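Local coordinates for protein Kif13b (Mus musculus, PDB 5B64) that probably carries cargo along microtubules as a kinesin-3 family motor, with this non-motor fragment packing against another protein chain, at residues B[44-49]-B[64-69]; B[89-94]-B[116-121]. All blocks are in the same frame, centred on the assembly; numbering follows the deposited sequence.

Contact 1. Residues B[44-49]-B[64-69]; sequences TLQIPT and EPAIQV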
loop_
_atom_site.group_PDB
_atom_site.type_symbol
_atom_site.label_atom_id
_atom_site.label_comp_id
_atom_site.label_asym_id
_atom_site.label_seq_id
_atom_site.Cartn_x
_atom_site.Cartn_y
_atom_site.Cartn_z
ATOM N N THR B 44 15.425 22.259 4.775
ATOM C CA THR B 44 16.181 22.832 5.885
ATOM C C THR B 44 17.673 22.839 5.591
ATOM O O THR B 44 18.133 22.501 4.503
ATOM C CB THR B 44 16.052 22.010 7.175
ATOM O OG1 THR B 44 15.439 20.738 6.897
ATOM C CG2 THR B 44 15.300 22.789 8.268
ATOM N N LEU B 45 18.443 23.193 6.603
ATOM C CA LEU B 45 19.883 23.106 6.486
ATOM C C LEU B 45 20.459 21.936 7.270
ATOM O O LEU B 45 19.841 21.391 8.197
ATOM C CB LEU B 45 20.523 24.406 6.946
ATOM C CG LEU B 45 20.092 25.605 6.099
ATOM C CD1 LEU B 45 20.937 26.833 6.446
ATOM C CD2 LEU B 45 20.106 25.323 4.592
ATOM N N GLN B 46 21.645 21.528 6.862
ATOM C CA GLN B 46 22.473 20.738 7.741
ATOM C C GLN B 46 23.926 21.090 7.486
ATOM O O GLN B 46 24.276 21.700 6.470
ATOM C CB GLN B 46 22.210 19.232 7.603
ATOM C CG GLN B 46 22.744 18.572 6.331
ATOM C CD GLN B 46 22.322 17.097 6.229
ATOM O OE1 GLN B 46 22.100 16.428 7.249
ATOM N NE2 GLN B 46 22.188 16.595 4.997
ATOM N N ILE B 47 24.755 20.730 8.448
ATOM C CA ILE B 47 26.173 20.896 8.331
ATOM C C ILE B 47 26.775 19.496 8.329
ATOM O O ILE B 47 26.846 18.833 9.368
ATOM C CB ILE B 47 26.701 21.772 9.473
ATOM C CG1 ILE B 47 25.991 23.124 9.434
ATOM C CG2 ILE B 47 28.215 21.948 9.379
ATOM C CD1 ILE B 47 26.564 24.117 10.372
ATOM N N PRO B 48 27.159 19.023 7.141
ATOM C CA PRO B 48 27.738 17.691 6.953
ATOM C C PRO B 48 29.132 17.640 7.552
ATOM O O PRO B 48 29.722 18.691 7.782
ATOM C CB PRO B 48 27.827 17.564 5.434
ATOM C CG PRO B 48 27.910 18.993 4.937
ATOM C CD PRO B 48 27.073 19.791 5.883
ATOM N N THR B 49 29.659 16.447 7.796
ATOM C CA THR B 49 30.982 16.338 8.386
ATOM C C THR B 49 32.045 16.829 7.399
ATOM O O THR B 49 33.125 17.249 7.807
ATOM C CB THR B 49 31.291 14.894 8.838
ATOM O OG1 THR B 49 30.087 14.261 9.290
ATOM C CG2 THR B 49 32.315 14.893 9.968
ATOM N N GLU B 64 24.459 23.276 3.772
ATOM C CA GLU B 64 23.918 22.890 2.496
ATOM C C GLU B 64 22.513 22.379 2.781
ATOM O O GLU B 64 22.179 22.094 3.935
ATOM C CB GLU B 64 24.786 21.819 1.873
ATOM C CG GLU B 64 24.821 20.552 2.654
ATOM C CD GLU B 64 25.889 19.627 2.126
ATOM O OE1 GLU B 64 25.664 18.392 2.099
ATOM O OE2 GLU B 64 26.959 20.150 1.730
ATOM N N PRO B 65 21.670 22.297 1.745
ATOM C CA PRO B 65 20.289 21.890 2.017
ATOM C C PRO B 65 20.120 20.421 2.406
ATOM O O PRO B 65 20.819 19.521 1.919
ATOM C CB PRO B 65 19.566 22.181 0.696
ATOM C CG PRO B 65 20.451 23.133 -0.031
ATOM C CD PRO B 65 21.842 22.823 0.381
ATOM N N ALA B 66 19.175 20.199 3.310
ATOM C CA ALA B 66 18.722 18.859 3.667
ATOM C C ALA B 66 17.192 18.849 3.643
ATOM O O ALA B 66 16.548 19.906 3.577
ATOM C CB ALA B 66 19.259 18.436 5.043
ATOM N N ILE B 67 16.613 17.659 3.688
ATOM C CA ILE B 67 15.193 17.508 3.443
ATOM C C ILE B 67 14.486 16.913 4.643
ATOM O O ILE B 67 14.781 15.779 5.058
ATOM C CB ILE B 67 14.933 16.592 2.235
ATOM C CG1 ILE B 67 15.745 17.054 1.020
ATOM C CG2 ILE B 67 13.436 16.499 1.958
ATOM C CD1 ILE B 67 15.455 18.454 0.581
ATOM N N GLN B 68 13.552 17.677 5.196
ATOM C CA GLN B 68 12.734 17.170 6.275
ATOM C C GLN B 68 11.571 16.408 5.680
ATOM O O GLN B 68 10.807 16.949 4.889
ATOM C CB GLN B 68 12.223 18.290 7.167
ATOM C CG GLN B 68 11.172 17.796 8.143
ATOM C CD GLN B 68 10.923 18.772 9.268
ATOM O OE1 GLN B 68 11.796 18.994 10.111
ATOM N NE2 GLN B 68 9.728 19.365 9.290
ATOM N N VAL B 69 11.461 15.144 6.065
ATOM C CA VAL B 69 10.488 14.244 5.490
ATOM C C VAL B 69 9.468 13.893 6.572
ATOM O O VAL B 69 9.811 13.322 7.605
ATOM C CB VAL B 69 11.173 12.969 4.941
ATOM C CG1 VAL B 69 10.153 12.054 4.293
ATOM C CG2 VAL B 69 12.275 13.329 3.953
#
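Two strands of a three-stranded antiparallel sheet pair here: the end of outer strand 40-46 runs along the start of central strand 64-71. T44 and A66 form a hydrogen-bonded pair, with T44 N to A66 O at 2.9 Å and A66 N to T44 O at 2.8 Å. The next such pair, Q46 with E64, is held in both directions too, Q46 N reaching E64 O at 3.0 Å. L45 and P65 lie between as a non-hydrogen-bonded pair, where the CA-H of P65 also turns to T44 O.

T44, Q46, E64 and A66 send their side chains to one face. Q46 has CG between its backbone N and carbonyl carbon (chi1 73°), and the extended chain lays its amide over the methyl of A66, CD to CB 3.5 Å. Past the strand end, P48 crosses the E64 carboxylate at a slant, its CG 3.5 Å from E64 CD, an apolar contact of ring carbon with the carboxylate.

P65 and I67 point to the other face, P65 onto L14, Q17 and I18 of helix 9-34 and I67 onto V25; on the face of T44 and A66, A66 touches I78 and Q46 touches S80 of strand 75-80.

Contact 2. Residues B[89-94]-B[116-121]; sequences LDMRDL and DPFYDE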
loop_
_atom_site.group_PDB
_atom_site.type_symbol
_atom_site.label_atom_id
_atom_site.label_comp_id
_atom_site.label_asym_id
_atom_site.label_seq_id
_atom_site.Cartn_x
_atom_site.Cartn_y
_atom_site.Cartn_z
ATOM N N LEU B 89 14.640 9.245 -8.678
ATOM C CA LEU B 89 14.799 8.309 -9.764
ATOM C C LEU B 89 13.738 7.211 -9.621
ATOM O O LEU B 89 13.077 6.831 -10.592
ATOM C CB LEU B 89 16.208 7.719 -9.737
ATOM C CG LEU B 89 17.307 8.385 -10.570
ATOM C CD1 LEU B 89 17.058 9.865 -10.732
ATOM C CD2 LEU B 89 18.707 8.124 -9.959
ATOM N N ASP B 90 13.562 6.744 -8.391
ATOM C CA ASP B 90 12.641 5.660 -8.085
ATOM C C ASP B 90 11.170 6.084 -8.104
ATOM O O ASP B 90 10.322 5.346 -8.601
ATOM C CB ASP B 90 12.996 5.031 -6.732
ATOM C CG ASP B 90 14.360 4.359 -6.740
ATOM O OD1 ASP B 90 14.730 3.747 -7.775
ATOM O OD2 ASP B 90 15.067 4.442 -5.707
ATOM N N MET B 91 10.877 7.259 -7.547
ATOM C CA MET B 91 9.525 7.812 -7.510
ATOM C C MET B 91 8.973 8.035 -8.926
ATOM O O MET B 91 7.855 7.620 -9.245
ATOM C CB MET B 91 9.529 9.138 -6.739
ATOM C CG MET B 91 10.133 9.086 -5.333
ATOM S SD MET B 91 9.919 10.679 -4.499
ATOM C CE MET B 91 11.021 10.558 -3.102
ATOM N N ARG B 92 9.767 8.695 -9.768
ATOM C CA ARG B 92 9.461 8.834 -11.196
ATOM C C ARG B 92 9.172 7.502 -11.889
ATOM O O ARG B 92 8.179 7.386 -12.601
ATOM C CB ARG B 92 10.592 9.558 -11.922
ATOM C CG ARG B 92 10.782 10.985 -11.453
ATOM C CD ARG B 92 11.963 11.643 -12.140
ATOM N NE ARG B 92 12.249 12.953 -11.565
ATOM C CZ ARG B 92 13.443 13.353 -11.150
ATOM N NH1 ARG B 92 14.499 12.552 -11.257
ATOM N NH2 ARG B 92 13.583 14.568 -10.639
ATOM N N ASP B 93 10.037 6.512 -11.670
ATOM C CA ASP B 93 9.825 5.142 -12.156
ATOM C C ASP B 93 8.504 4.568 -11.712
ATOM O O ASP B 93 7.740 4.072 -12.544
ATOM C CB ASP B 93 10.919 4.200 -11.669
ATOM C CG ASP B 93 12.229 4.392 -12.408
ATOM O OD1 ASP B 93 12.247 5.166 -13.395
ATOM O OD2 ASP B 93 13.241 3.766 -12.002
ATOM N N LEU B 94 8.243 4.630 -10.402
ATOM C CA LEU B 94 7.032 4.037 -9.827
ATOM C C LEU B 94 5.792 4.737 -10.383
ATOM O O LEU B 94 4.785 4.106 -10.718
ATOM C CB LEU B 94 7.046 4.146 -8.308
ATOM C CG LEU B 94 5.988 3.320 -7.571
ATOM C CD1 LEU B 94 6.161 1.824 -7.847
ATOM C CD2 LEU B 94 6.008 3.598 -6.055
ATOM N N ASP B 116 6.960 1.936 -1.355
ATOM C CA ASP B 116 7.101 3.212 -0.661
ATOM C C ASP B 116 8.528 3.767 -0.648
ATOM O O ASP B 116 9.236 3.675 0.359
ATOM C CB ASP B 116 6.609 3.060 0.770
ATOM C CG ASP B 116 6.337 4.380 1.424
ATOM O OD1 ASP B 116 6.690 5.414 0.824
ATOM O OD2 ASP B 116 5.768 4.392 2.543
ATOM N N PRO B 117 8.954 4.359 -1.767
ATOM C CA PRO B 117 10.272 5.005 -1.786
ATOM C C PRO B 117 10.209 6.402 -1.153
ATOM O O PRO B 117 11.203 7.146 -1.177
ATOM C CB PRO B 117 10.579 5.105 -3.288
ATOM C CG PRO B 117 9.207 5.214 -3.936
ATOM C CD PRO B 117 8.272 4.402 -3.079
ATOM N N PHE B 118 9.050 6.752 -0.594
ATOM C CA PHE B 118 8.801 8.123 -0.146
ATOM C C PHE B 118 9.185 8.348 1.324
ATOM O O PHE B 118 9.476 9.476 1.747
ATOM C CB PHE B 118 7.336 8.527 -0.380
ATOM C CG PHE B 118 6.871 8.369 -1.808
ATOM C CD1 PHE B 118 6.136 7.241 -2.197
ATOM C CD2 PHE B 118 7.159 9.347 -2.772
ATOM C CE1 PHE B 118 5.707 7.090 -3.518
ATOM C CE2 PHE B 118 6.728 9.195 -4.100
ATOM C CZ PHE B 118 6.001 8.074 -4.468
ATOM N N TYR B 119 9.194 7.277 2.102
ATOM C CA TYR B 119 9.472 7.401 3.525
ATOM C C TYR B 119 10.121 6.109 4.036
ATOM O O TYR B 119 9.855 5.027 3.523
ATOM C CB TYR B 119 8.168 7.746 4.270
ATOM C CG TYR B 119 8.297 7.856 5.763
ATOM C CD1 TYR B 119 8.738 9.042 6.364
ATOM C CD2 TYR B 119 7.984 6.778 6.586
ATOM C CE1 TYR B 119 8.862 9.139 7.746
ATOM C CE2 TYR B 119 8.114 6.868 7.967
ATOM C CZ TYR B 119 8.542 8.046 8.538
ATOM O OH TYR B 119 8.653 8.122 9.903
ATOM N N ASP B 120 10.997 6.218 5.023
ATOM C CA ASP B 120 11.718 5.047 5.493
ATOM C C ASP B 120 11.281 4.595 6.884
ATOM O O ASP B 120 11.475 5.310 7.869
ATOM C CB ASP B 120 13.226 5.283 5.404
ATOM C CG ASP B 120 13.715 5.337 3.956
ATOM O OD1 ASP B 120 12.954 4.894 3.056
ATOM O OD2 ASP B 120 14.847 5.812 3.708
ATOM N N GLU B 121 10.677 3.407 6.942
ATOM C CA GLU B 121 10.145 2.847 8.189
ATOM C C GLU B 121 11.182 2.811 9.309
ATOM O O GLU B 121 10.853 3.111 10.457
ATOM C CB GLU B 121 9.536 1.454 7.963
#
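M91 of helix 81-100 crosses the ring of F118 obliquely, in the loop that follows helix 106-114. Its CB starts 3.8 Å from F118 CE2. With CG anti to the carbonyl carbon (chi1 -54°), the chain runs on past the ring, CG coming to 3.6 Å from the same CE2. SD then meets the CD2-CE2 side, 3.5 Å from F118 CD2. Measured to the ring centroid the sulfur is 4.5 Å away and 62° off the normal, an oblique Met-aromatic approach. The methyl CE, at the tip, turns outward from the ring, 3.9 Å from P117 O, a carbonyl whose hydrogen bond comes from R87.

P117 fills in from another direction, its CG sitting over a face of the F118 ring, displaced toward the rim. One turn further along the helix, L94 holds CG anti to its backbone N (chi1 -168°) and lays CD2 3.8 Å from P117 CD. With M91 cut back to an alanine, CG, SD and CE are gone, which is likely to open a gap between F118 and A28 and I31 of helix 9-34, which M91 also touches.

In the loop itself, F118 N donates to D116 OD1 at 3.1 Å, while D116 OD2 forms a salt bridge with R71. Aromatic side-chain packing from another protein chain reaches D90 and P117. Here a loop bent by an Asx turn sets F118 into a buried apolar core between helices 81-100 and 9-34, and P117 against helix 81-100.

From the N terminus, helix 9-34 comes first and later serves as the backing for both contacts. The chain then enters strand 40-46, and contact 1 closes the excursion through the short helix 49-53 when strand 64-71 returns alongside. After strand 75-80 the chain continues into helix 81-100; contact 2 closes a second loop, through helix 106-114, by bringing residues 116-121 back to that helix. The two loops follow in series, neither nesting nor crossing. Their centres are about 19 Å apart, on opposite sides of the chain's centre, yet they meet where V69 packs on F118 and Y119, tying the central strand to the C-terminal loop.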